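Putative pyrroline carboxylate reductase (Streptococcus pyogenes, PDB 2AHR) probably catalyses the NAD(P)H-dependent reduction of 1-pyrroline-5-carboxylate to L-proline, the last step of proline biosynthesis. Local coordinates at residues E[72-77]-E[99-104]; E[64-69]-E[84-89]. One frame throughout, in Å; residues are numbered along the deposited sequence.

Contact 2 is the parallel pairing of two central strands of the Rossmann-type sheet, and contact 1 joins the two helices lying over one face of that pair; their centres are about 11 Å apart. Helix 73-77 is the crossover between strands 63-66 and 86-88, so the segments of the two contacts alternate along the chain. Direct packing ties them: F73 CZ lies 3.3 Å from S88 OG, V102 CG1 is 3.5 Å from I86 CD1, and L77 CD2 is 3.7 Å from L66 CD2. Both border the NADP site, contact 1 through L72 and V76 at the adenine, contact 2 through 67-69 and M89 at the nicotinamide ribose, and through I68 also at the adenine.

Contact 1 (E[72-77]-E[99-104]); sequences LFETVL and ATFVGQ. With NAP (NADP nicotinamide-adenine-dinucleotide phosphate), chain S.
F101 reaches from helix 95-102 to the side of helix 73-77, where its ring meets F73 and E74. The half that F73 and L77 supply is buried and apolar. F73 CB comes within 4.0 Å of F101 CE2, obliquely to that ring, while F101 CD2 sits at the edge of the F73 ring, near its plane. L77 follows one helical turn later: its CB is 4.2 Å from F101 CB and 4.2 Å from V102 CG2, so one methylene touches both residues. The F101 ring is directed toward helix 73-77 by a chi1 of -61°, which turns CG opposite the carbonyl carbon. F73 and L77 also touch L98 of helix 95-102.

The other side, at E74, faces solvent, though its contacts are no longer. E74 CA stands 4.1 Å above one face of the F101 ring, displaced toward its rim, and E74 CB is 4.0 Å from F101 CE1. The E74 side chain crosses F101 at about a right angle, its carboxylate plane 48° from the ring plane; OE1 forms a salt bridge with K78. On the far side of helix 73-77, L72 CD2 lies 3.5 Å from N7A of the NADP adenine. With no hydrogen bond between them and 246 Å² buried, the chemistry implies that the two segments meet through apolar van der Waals contact, with the charge of E74 kept at the margin.

Contact 2 (E[64-69]-E[84-89]); sequences VILGIK and QPIISM. With NAP (NADP nicotinamide-adenine-dinucleotide phosphate), chain S.
Strands 64-66 and 86-88 run parallel, the axes of these short segments 4.7 Å apart at closest approach and their N-to-C directions 18° apart, with V64, I65 and L66 in register with I86, I87 and S88. Three nearly straight backbone bonds define the pairing: V64 N to P85 O at 3.1 Å, I87 N to V64 O at 2.8 Å, and L66 N to I87 O at 2.8 Å, the last with an N-H...O angle of 174°.

On one face V64 and I86 lie side by side, and the I86 CG2 methyl reaches diagonally to L66 CD1 at 3.7 Å. Beyond the strand start, Q84 lays its amide end beside V64 CG2, while its NE2 bonds to the carbonyls of I58 and V61. On the other face I65 and I87 point the same way, I65 CG1 meeting I87 CD1 at 3.8 Å. The selenomethionine M89 crosses I65 at about a right angle. Its chain bends at chi3 (54°), bringing CE to 3.8 Å from I65 CG2, while CG and SE pass close to O4D of the nicotinamide ribose.

Past the strand ends the chain contributes to the cofactor pocket. I68 O accepts a 3.0 Å hydrogen bond from O3D of NADP, and I68 CG2 approaches the adenine. This placement of the dinucleotide at the carboxyl ends of parallel strands is characteristic of a Rossmann fold. Strand 5-9 flanks 64-66, bonding to I65 and G67, and strand 108-112 flanks 86-88, with L109 bonded to I86. Helices 73-77 and 95-102 form a layer over the L66 and S88 face, where L98 packs on both residues.

Contact 1 (E[72-77]-E[99-104])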
ATOM      1  N   LEU E  72      38.664   3.050   0.566  1.00 53.80           N
ATOM      2  CA  LEU E  72      40.003   3.636   0.669  1.00 53.96           C
ATOM      3  C   LEU E  72      41.127   2.720   0.206  1.00 53.94           C
ATOM      4  O   LEU E  72      42.297   3.074   0.341  1.00 54.47           O
ATOM      5  CB  LEU E  72      40.273   4.057   2.115  1.00 54.41           C
ATOM      6  CG  LEU E  72      39.990   5.488   2.576  1.00 55.84           C
ATOM      7  CD1 LEU E  72      38.771   6.127   1.884  1.00 57.75           C
ATOM      8  CD2 LEU E  72      39.834   5.518   4.095  1.00 56.98           C
ATOM      9  N   PHE E  73      40.790   1.545  -0.319  1.00 53.58           N
ATOM     10  CA  PHE E  73      41.802   0.577  -0.764  1.00 53.59           C
ATOM     11  C   PHE E  73      42.785   1.145  -1.813  1.00 54.26           C
ATOM     12  O   PHE E  73      43.995   1.101  -1.617  1.00 54.01           O
ATOM     13  CB  PHE E  73      41.135  -0.726  -1.261  1.00 53.02           C
ATOM     14  CG  PHE E  73      41.011  -1.811  -0.194  1.00 51.19           C
ATOM     15  CD1 PHE E  73      40.500  -1.519   1.072  1.00 49.69           C
ATOM     16  CD2 PHE E  73      41.379  -3.130  -0.476  1.00 49.16           C
ATOM     17  CE1 PHE E  73      40.389  -2.517   2.052  1.00 49.02           C
ATOM     18  CE2 PHE E  73      41.264  -4.133   0.487  1.00 48.44           C
ATOM     19  CZ  PHE E  73      40.775  -3.823   1.754  1.00 48.97           C
ATOM     20  N   GLU E  74      42.252   1.691  -2.907  1.00 55.21           N
ATOM     21  CA  GLU E  74      43.069   2.279  -3.973  1.00 56.47           C
ATOM     22  C   GLU E  74      43.968   3.407  -3.458  1.00 56.55           C
ATOM     23  O   GLU E  74      45.190   3.321  -3.556  1.00 56.57           O
ATOM     24  CB  GLU E  74      42.173   2.775  -5.107  1.00 56.65           C
ATOM     25  CG  GLU E  74      42.929   3.242  -6.336  1.00 59.67           C
ATOM     26  CD  GLU E  74      42.158   3.007  -7.627  1.00 63.46           C
ATOM     27  OE1 GLU E  74      42.811   2.875  -8.689  1.00 65.30           O
ATOM     28  OE2 GLU E  74      40.905   2.938  -7.585  1.00 65.35           O
ATOM     29  N   THR E  75      43.355   4.445  -2.895  1.00 56.92           N
ATOM     30  CA  THR E  75      44.077   5.575  -2.306  1.00 57.36           C
ATOM     31  C   THR E  75      45.201   5.169  -1.342  1.00 57.38           C
ATOM     32  O   THR E  75      46.320   5.679  -1.443  1.00 57.61           O
ATOM     33  CB  THR E  75      43.096   6.522  -1.587  1.00 57.51           C
ATOM     34  OG1 THR E  75      42.212   7.092  -2.558  1.00 58.84           O
ATOM     35  CG2 THR E  75      43.835   7.653  -0.852  1.00 58.13           C
ATOM     36  N   VAL E  76      44.905   4.255  -0.418  1.00 57.07           N
ATOM     37  CA  VAL E  76      45.850   3.920   0.649  1.00 56.73           C
ATOM     38  C   VAL E  76      46.887   2.872   0.239  1.00 56.56           C
ATOM     39  O   VAL E  76      48.019   2.930   0.709  1.00 56.78           O
ATOM     40  CB  VAL E  76      45.119   3.503   1.988  1.00 56.91           C
ATOM     41  CG1 VAL E  76      46.118   3.158   3.101  1.00 56.34           C
ATOM     42  CG2 VAL E  76      44.158   4.612   2.468  1.00 56.56           C
ATOM     43  N   LEU E  77      46.519   1.930  -0.630  1.00 56.54           N
ATOM     44  CA  LEU E  77      47.396   0.775  -0.917  1.00 56.76           C
ATOM     45  C   LEU E  77      48.389   0.940  -2.074  1.00 57.24           C
ATOM     46  O   LEU E  77      49.508   0.413  -2.019  1.00 56.89           O
ATOM     47  CB  LEU E  77      46.582  -0.509  -1.128  1.00 56.63           C
ATOM     48  CG  LEU E  77      45.596  -0.918  -0.025  1.00 56.11           C
ATOM     49  CD1 LEU E  77      44.897  -2.197  -0.418  1.00 55.29           C
ATOM     50  CD2 LEU E  77      46.284  -1.054   1.327  1.00 55.84           C
ATOM     51  N   ALA E  99      44.901  -7.691  -5.741  1.00 43.91           N
ATOM     52  CA  ALA E  99      46.166  -7.943  -6.432  1.00 45.12           C
ATOM     53  C   ALA E  99      46.578  -6.796  -7.354  1.00 45.92           C
ATOM     54  O   ALA E  99      47.757  -6.528  -7.487  1.00 46.84           O
ATOM     55  CB  ALA E  99      46.119  -9.253  -7.198  1.00 44.76           C
ATOM     56  N   THR E 100      45.616  -6.112  -7.972  1.00 46.97           N
ATOM     57  CA  THR E 100      45.933  -4.948  -8.819  1.00 47.61           C
ATOM     58  C   THR E 100      46.379  -3.741  -7.989  1.00 48.47           C
ATOM     59  O   THR E 100      47.101  -2.877  -8.499  1.00 48.72           O
ATOM     60  CB  THR E 100      44.769  -4.535  -9.817  1.00 47.75           C
ATOM     61  OG1 THR E 100      43.757  -3.778  -9.137  1.00 47.86           O
ATOM     62  CG2 THR E 100      44.138  -5.747 -10.512  1.00 46.33           C
ATOM     63  N   PHE E 101      45.961  -3.677  -6.722  1.00 48.88           N
ATOM     64  CA  PHE E 101      46.316  -2.543  -5.867  1.00 49.65           C
ATOM     65  C   PHE E 101      47.668  -2.753  -5.222  1.00 50.15           C
ATOM     66  O   PHE E 101      48.311  -1.793  -4.811  1.00 50.77           O
ATOM     67  CB  PHE E 101      45.314  -2.338  -4.729  1.00 49.78           C
ATOM     68  CG  PHE E 101      43.908  -2.051  -5.171  1.00 50.40           C
ATOM     69  CD1 PHE E 101      43.642  -1.178  -6.220  1.00 51.99           C
ATOM     70  CD2 PHE E 101      42.844  -2.626  -4.503  1.00 50.29           C
ATOM     71  CE1 PHE E 101      42.325  -0.911  -6.620  1.00 52.31           C
ATOM     72  CE2 PHE E 101      41.533  -2.357  -4.884  1.00 51.63           C
ATOM     73  CZ  PHE E 101      41.272  -1.500  -5.947  1.00 50.65           C
ATOM     74  N   VAL E 102      48.097  -4.011  -5.165  1.00 50.63           N
ATOM     75  CA  VAL E 102      49.086  -4.480  -4.189  1.00 50.75           C
ATOM     76  C   VAL E 102      50.186  -5.403  -4.776  1.00 51.24           C
ATOM     77  O   VAL E 102      51.283  -5.499  -4.222  1.00 51.61           O
ATOM     78  CB  VAL E 102      48.319  -5.147  -2.998  1.00 50.71           C
ATOM     79  CG1 VAL E 102      48.752  -6.583  -2.732  1.00 49.89           C
ATOM     80  CG2 VAL E 102      48.338  -4.264  -1.770  1.00 49.94           C
ATOM     81  N   GLY E 103      49.902  -6.073  -5.890  1.00 51.38           N
ATOM     82  CA  GLY E 103      50.916  -6.913  -6.528  1.00 51.74           C
ATOM     83  C   GLY E 103      50.465  -8.316  -6.874  1.00 51.96           C
ATOM     84  O   GLY E 103      49.695  -8.942  -6.126  1.00 52.12           O
ATOM     85  N   GLN E 104      50.967  -8.814  -8.005  1.00 51.44           N
ATOM     86  CA  GLN E 104      50.568 -10.104  -8.560  1.00 50.96           C
ATOM     87  C   GLN E 104      51.433 -11.245  -8.055  1.00 50.79           C
ATOM     88  O   GLN E 104      51.221 -12.412  -8.421  1.00 50.63           O
ATOM     89  CB  GLN E 104      50.649 -10.055 -10.085  1.00 51.38           C
ATOM     90  CG  GLN E 104      49.768  -8.973 -10.729  1.00 51.95           C
ATOM     91  CD  GLN E 104      48.283  -9.313 -10.668  1.00 52.25           C
ATOM     92  OE1 GLN E 104      47.908 -10.474 -10.491  1.00 52.21           O
ATOM     93  NE2 GLN E 104      47.435  -8.301 -10.833  1.00 51.87           N
TER
HETATM   94  PA  NAP S1504      35.618   2.040  10.812  1.00 71.82           P
HETATM   95  O1A NAP S1504      35.158   3.313  10.192  1.00 70.64           O
HETATM   96  O2A NAP S1504      35.072   1.907  12.194  1.00 71.30           O
HETATM   97  O5B NAP S1504      37.230   1.899  10.820  1.00 71.91           O
HETATM   98  C5B NAP S1504      38.038   2.347   9.755  1.00 74.73           C
HETATM   99  C4B NAP S1504      39.325   2.904  10.358  1.00 76.90           C
HETATM  100  O4B NAP S1504      40.322   3.115   9.372  1.00 77.46           O
HETATM  101  C3B NAP S1504      39.078   4.235  11.065  1.00 77.49           C
HETATM  102  O3B NAP S1504      39.442   4.086  12.420  1.00 77.05           O
HETATM  103  C2B NAP S1504      39.958   5.247  10.348  1.00 78.55           C
HETATM  104  O2B NAP S1504      40.680   6.117  11.205  1.00 80.39           O
HETATM  105  C1B NAP S1504      40.971   4.347   9.653  1.00 78.30           C
HETATM  106  N9A NAP S1504      41.580   5.021   8.480  1.00 78.43           N
HETATM  107  C8A NAP S1504      41.026   5.999   7.686  1.00 78.32           C
HETATM  108  N7A NAP S1504      41.933   6.349   6.740  1.00 78.70           N
HETATM  109  C5A NAP S1504      43.060   5.615   6.921  1.00 78.29           C
HETATM  110  C6A NAP S1504      44.284   5.590   6.251  1.00 78.02           C
HETATM  111  N6A NAP S1504      44.690   6.704   5.645  1.00 78.66           N
HETATM  112  N1A NAP S1504      45.260   4.712   6.682  1.00 77.76           N
HETATM  113  C2A NAP S1504      45.040   3.891   7.775  1.00 77.27           C
HETATM  114  N3A NAP S1504      43.830   3.935   8.437  1.00 76.85           N
HETATM  115  C4A NAP S1504      42.853   4.781   8.018  1.00 77.94           C
HETATM  116  O3  NAP S1504      35.205   0.796   9.857  1.00 69.77           O
HETATM  117  PN  NAP S1504      34.980  -0.720  10.387  1.00 68.69           P
HETATM  118  O1N NAP S1504      33.531  -0.857  10.712  1.00 69.47           O
HETATM  119  O2N NAP S1504      35.988  -1.098  11.413  1.00 67.83           O
HETATM  120  O5D NAP S1504      35.268  -1.560   9.037  1.00 66.01           O
HETATM  121  C5D NAP S1504      36.581  -1.835   8.603  1.00 62.62           C
HETATM  122  C4D NAP S1504      36.574  -3.014   7.632  1.00 60.42           C
HETATM  123  O4D NAP S1504      35.997  -4.166   8.218  1.00 58.44           O
HETATM  124  C3D NAP S1504      35.765  -2.701   6.378  1.00 59.85           C
HETATM  125  O3D NAP S1504      36.556  -3.048   5.268  1.00 60.11           O
HETATM  126  C2D NAP S1504      34.516  -3.570   6.446  1.00 58.23           C
HETATM  127  O2D NAP S1504      34.138  -3.995   5.141  1.00 55.05           O
HETATM  128  C1D NAP S1504      34.964  -4.704   7.394  1.00 57.31           C
HETATM  129  N1N NAP S1504      33.922  -5.288   8.279  1.00 55.30           N
HETATM  130  C2N NAP S1504      33.290  -4.530   9.245  1.00 53.27           C
HETATM  131  C3N NAP S1504      32.337  -5.113  10.086  1.00 51.06           C
HETATM  132  C7N NAP S1504      31.727  -4.346  11.222  1.00 49.66           C
HETATM  133  O7N NAP S1504      30.832  -5.047  12.055  1.00 49.98           O
HETATM  134  N7N NAP S1504      32.037  -3.058  11.426  1.00 47.53           N
HETATM  135  C4N NAP S1504      32.030  -6.472   9.947  1.00 51.37           C
HETATM  136  C5N NAP S1504      32.674  -7.235   8.983  1.00 50.58           C
HETATM  137  C6N NAP S1504      33.621  -6.625   8.158  1.00 54.38           C
HETATM  138  P2B NAP S1504      40.033   7.378  11.987  1.00 81.61           P
HETATM  139  O1X NAP S1504      41.172   8.176  12.597  1.00 81.45           O
HETATM  140  O2X NAP S1504      39.290   8.253  11.003  1.00 81.93           O
HETATM  141  O3X NAP S1504      39.089   6.901  13.077  1.00 80.71           O

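Contact 2 (E[64-69]-E[84-89])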
ATOM      1  N   VAL E  64      50.579  -8.928   6.825  1.00 46.95           N
ATOM      2  CA  VAL E  64      49.785  -7.710   7.008  1.00 46.04           C
ATOM      3  C   VAL E  64      48.286  -8.035   7.088  1.00 45.78           C
ATOM      4  O   VAL E  64      47.777  -8.904   6.366  1.00 45.01           O
ATOM      5  CB  VAL E  64      50.052  -6.704   5.865  1.00 45.84           C
ATOM      6  CG1 VAL E  64      49.017  -5.580   5.846  1.00 45.59           C
ATOM      7  CG2 VAL E  64      51.470  -6.142   5.980  1.00 46.00           C
ATOM      8  N   ILE E  65      47.589  -7.322   7.968  1.00 45.00           N
ATOM      9  CA  ILE E  65      46.140  -7.380   8.021  1.00 44.24           C
ATOM     10  C   ILE E  65      45.598  -5.984   7.729  1.00 44.12           C
ATOM     11  O   ILE E  65      46.000  -5.002   8.358  1.00 43.73           O
ATOM     12  CB  ILE E  65      45.631  -7.947   9.384  1.00 44.18           C
ATOM     13  CG1 ILE E  65      46.012  -9.429   9.517  1.00 44.09           C
ATOM     14  CG2 ILE E  65      44.125  -7.782   9.528  1.00 43.68           C
ATOM     15  CD1 ILE E  65      45.780 -10.015  10.902  1.00 44.37           C
ATOM     16  N   LEU E  66      44.691  -5.905   6.759  1.00 43.87           N
ATOM     17  CA  LEU E  66      44.064  -4.646   6.397  1.00 44.30           C
ATOM     18  C   LEU E  66      42.729  -4.399   7.110  1.00 44.71           C
ATOM     19  O   LEU E  66      41.744  -5.108   6.880  1.00 44.93           O
ATOM     20  CB  LEU E  66      43.869  -4.571   4.877  1.00 43.86           C
ATOM     21  CG  LEU E  66      45.130  -4.537   4.011  1.00 44.55           C
ATOM     22  CD1 LEU E  66      44.761  -4.702   2.526  1.00 43.62           C
ATOM     23  CD2 LEU E  66      45.899  -3.239   4.237  1.00 45.45           C
ATOM     24  N   GLY E  67      42.694  -3.355   7.935  1.00 45.17           N
ATOM     25  CA  GLY E  67      41.474  -2.948   8.630  1.00 45.65           C
ATOM     26  C   GLY E  67      40.794  -1.674   8.133  1.00 46.17           C
ATOM     27  O   GLY E  67      39.839  -1.188   8.754  1.00 45.33           O
ATOM     28  N   ILE E  68      41.274  -1.140   7.006  1.00 46.77           N
ATOM     29  CA  ILE E  68      40.683   0.063   6.394  1.00 47.48           C
ATOM     30  C   ILE E  68      39.375  -0.280   5.675  1.00 47.96           C
ATOM     31  O   ILE E  68      39.140  -1.450   5.333  1.00 47.47           O
ATOM     32  CB  ILE E  68      41.664   0.740   5.393  1.00 48.17           C
ATOM     33  CG1 ILE E  68      42.274  -0.298   4.428  1.00 47.84           C
ATOM     34  CG2 ILE E  68      42.763   1.508   6.153  1.00 47.60           C
ATOM     35  CD1 ILE E  68      42.847   0.305   3.146  1.00 50.30           C
ATOM     36  N   LYS E  69      38.522   0.725   5.455  1.00 48.17           N
ATOM     37  CA  LYS E  69      37.284   0.486   4.715  1.00 49.08           C
ATOM     38  C   LYS E  69      37.529   0.330   3.207  1.00 49.17           C
ATOM     39  O   LYS E  69      38.503   0.872   2.681  1.00 48.92           O
ATOM     40  CB  LYS E  69      36.191   1.520   5.057  1.00 49.39           C
ATOM     41  CG  LYS E  69      36.347   2.917   4.494  1.00 51.76           C
ATOM     42  CD  LYS E  69      35.334   3.843   5.180  1.00 55.45           C
ATOM     43  CE  LYS E  69      34.985   5.063   4.331  1.00 57.53           C
ATOM     44  NZ  LYS E  69      36.086   6.065   4.251  1.00 59.55           N
ATOM     45  N   GLN E  84      55.018  -9.219   1.889  1.00 50.30           N
ATOM     46  CA  GLN E  84      54.551 -10.391   2.634  1.00 49.04           C
ATOM     47  C   GLN E  84      53.098 -10.687   2.282  1.00 47.90           C
ATOM     48  O   GLN E  84      52.442  -9.845   1.661  1.00 47.87           O
ATOM     49  CB  GLN E  84      54.655 -10.135   4.133  1.00 49.05           C
ATOM     50  CG  GLN E  84      53.826  -8.965   4.602  1.00 49.13           C
ATOM     51  CD  GLN E  84      54.474  -7.646   4.267  1.00 50.00           C
ATOM     52  OE1 GLN E  84      54.032  -6.936   3.360  1.00 50.33           O
ATOM     53  NE2 GLN E  84      55.539  -7.310   4.992  1.00 50.12           N
ATOM     54  N   PRO E  85      52.580 -11.871   2.695  1.00 46.79           N
ATOM     55  CA  PRO E  85      51.157 -12.147   2.466  1.00 45.82           C
ATOM     56  C   PRO E  85      50.266 -11.106   3.165  1.00 44.94           C
ATOM     57  O   PRO E  85      50.653 -10.532   4.185  1.00 44.41           O
ATOM     58  CB  PRO E  85      50.965 -13.538   3.087  1.00 46.08           C
ATOM     59  CG  PRO E  85      52.332 -14.152   3.076  1.00 46.17           C
ATOM     60  CD  PRO E  85      53.249 -13.001   3.372  1.00 46.27           C
ATOM     61  N   ILE E  86      49.098 -10.842   2.591  1.00 43.77           N
ATOM     62  CA  ILE E  86      48.179  -9.849   3.132  1.00 42.50           C
ATOM     63  C   ILE E  86      46.796 -10.470   3.333  1.00 41.89           C
ATOM     64  O   ILE E  86      46.326 -11.253   2.498  1.00 41.22           O
ATOM     65  CB  ILE E  86      48.072  -8.619   2.191  1.00 42.66           C
ATOM     66  CG1 ILE E  86      49.446  -7.972   1.981  1.00 43.17           C
ATOM     67  CG2 ILE E  86      47.090  -7.579   2.722  1.00 41.42           C
ATOM     68  CD1 ILE E  86      49.552  -7.211   0.658  1.00 43.36           C
ATOM     69  N   ILE E  87      46.161 -10.112   4.453  1.00 41.22           N
ATOM     70  CA  ILE E  87      44.776 -10.473   4.731  1.00 39.76           C
ATOM     71  C   ILE E  87      43.907  -9.229   4.667  1.00 39.01           C
ATOM     72  O   ILE E  87      44.149  -8.249   5.386  1.00 38.55           O
ATOM     73  CB  ILE E  87      44.612 -11.125   6.131  1.00 40.30           C
ATOM     74  CG1 ILE E  87      45.504 -12.370   6.278  1.00 40.38           C
ATOM     75  CG2 ILE E  87      43.136 -11.464   6.413  1.00 38.61           C
ATOM     76  CD1 ILE E  87      45.790 -12.751   7.746  1.00 41.62           C
ATOM     77  N   SER E  88      42.896  -9.279   3.805  1.00 37.75           N
ATOM     78  CA  SER E  88      41.870  -8.240   3.746  1.00 37.26           C
ATOM     79  C   SER E  88      40.617  -8.687   4.474  1.00 37.06           C
ATOM     80  O   SER E  88      40.148  -9.832   4.299  1.00 37.43           O
ATOM     81  CB  SER E  88      41.537  -7.887   2.288  1.00 37.40           C
ATOM     82  OG  SER E  88      40.401  -7.033   2.179  1.00 36.41           O
HETATM   83  N   MSE E  89      40.062  -7.794   5.286  1.00 37.21           N
HETATM   84  CA  MSE E  89      38.765  -8.074   5.941  1.00 37.78           C
HETATM   85  C   MSE E  89      37.581  -7.329   5.279  1.00 37.83           C
HETATM   86  O   MSE E  89      36.435  -7.415   5.734  1.00 37.67           O
HETATM   87  CB  MSE E  89      38.838  -7.825   7.453  1.00 37.21           C
HETATM   88  CG  MSE E  89      38.707  -6.372   7.916  1.00 38.36           C
HETATM   89 SE   MSE E  89      38.846  -6.141   9.740  1.00 39.78          SE
HETATM   90  CE  MSE E  89      40.414  -6.960  10.007  1.00 36.96           C
TER
HETATM   91  PA  NAP S1504      35.618   2.040  10.812  1.00 71.82           P
HETATM   92  O1A NAP S1504      35.158   3.313  10.192  1.00 70.64           O
HETATM   93  O2A NAP S1504      35.072   1.907  12.194  1.00 71.30           O
HETATM   94  O5B NAP S1504      37.230   1.899  10.820  1.00 71.91           O
HETATM   95  C5B NAP S1504      38.038   2.347   9.755  1.00 74.73           C
HETATM   96  C4B NAP S1504      39.325   2.904  10.358  1.00 76.90           C
HETATM   97  O4B NAP S1504      40.322   3.115   9.372  1.00 77.46           O
HETATM   98  C3B NAP S1504      39.078   4.235  11.065  1.00 77.49           C
HETATM   99  O3B NAP S1504      39.442   4.086  12.420  1.00 77.05           O
HETATM  100  C2B NAP S1504      39.958   5.247  10.348  1.00 78.55           C
HETATM  101  O2B NAP S1504      40.680   6.117  11.205  1.00 80.39           O
HETATM  102  C1B NAP S1504      40.971   4.347   9.653  1.00 78.30           C
HETATM  103  N9A NAP S1504      41.580   5.021   8.480  1.00 78.43           N
HETATM  104  C8A NAP S1504      41.026   5.999   7.686  1.00 78.32           C
HETATM  105  N7A NAP S1504      41.933   6.349   6.740  1.00 78.70           N
HETATM  106  C5A NAP S1504      43.060   5.615   6.921  1.00 78.29           C
HETATM  107  C6A NAP S1504      44.284   5.590   6.251  1.00 78.02           C
HETATM  108  N6A NAP S1504      44.690   6.704   5.645  1.00 78.66           N
HETATM  109  N1A NAP S1504      45.260   4.712   6.682  1.00 77.76           N
HETATM  110  C2A NAP S1504      45.040   3.891   7.775  1.00 77.27           C
HETATM  111  N3A NAP S1504      43.830   3.935   8.437  1.00 76.85           N
HETATM  112  C4A NAP S1504      42.853   4.781   8.018  1.00 77.94           C
HETATM  113  O3  NAP S1504      35.205   0.796   9.857  1.00 69.77           O
HETATM  114  PN  NAP S1504      34.980  -0.720  10.387  1.00 68.69           P
HETATM  115  O1N NAP S1504      33.531  -0.857  10.712  1.00 69.47           O
HETATM  116  O2N NAP S1504      35.988  -1.098  11.413  1.00 67.83           O
HETATM  117  O5D NAP S1504      35.268  -1.560   9.037  1.00 66.01           O
HETATM  118  C5D NAP S1504      36.581  -1.835   8.603  1.00 62.62           C
HETATM  119  C4D NAP S1504      36.574  -3.014   7.632  1.00 60.42           C
HETATM  120  O4D NAP S1504      35.997  -4.166   8.218  1.00 58.44           O
HETATM  121  C3D NAP S1504      35.765  -2.701   6.378  1.00 59.85           C
HETATM  122  O3D NAP S1504      36.556  -3.048   5.268  1.00 60.11           O
HETATM  123  C2D NAP S1504      34.516  -3.570   6.446  1.00 58.23           C
HETATM  124  O2D NAP S1504      34.138  -3.995   5.141  1.00 55.05           O
HETATM  125  C1D NAP S1504      34.964  -4.704   7.394  1.00 57.31           C
HETATM  126  N1N NAP S1504      33.922  -5.288   8.279  1.00 55.30           N
HETATM  127  C2N NAP S1504      33.290  -4.530   9.245  1.00 53.27           C
HETATM  128  C3N NAP S1504      32.337  -5.113  10.086  1.00 51.06           C
HETATM  129  C7N NAP S1504      31.727  -4.346  11.222  1.00 49.66           C
HETATM  130  O7N NAP S1504      30.832  -5.047  12.055  1.00 49.98           O
HETATM  131  N7N NAP S1504      32.037  -3.058  11.426  1.00 47.53           N
HETATM  132  C4N NAP S1504      32.030  -6.472   9.947  1.00 51.37           C
HETATM  133  C5N NAP S1504      32.674  -7.235   8.983  1.00 50.58           C
HETATM  134  C6N NAP S1504      33.621  -6.625   8.158  1.00 54.38           C
HETATM  135  P2B NAP S1504      40.033   7.378  11.987  1.00 81.61           P
HETATM  136  O1X NAP S1504      41.172   8.176  12.597  1.00 81.45           O
HETATM  137  O2X NAP S1504      39.290   8.253  11.003  1.00 81.93           O
HETATM  138  O3X NAP S1504      39.089   6.901  13.077  1.00 80.71           O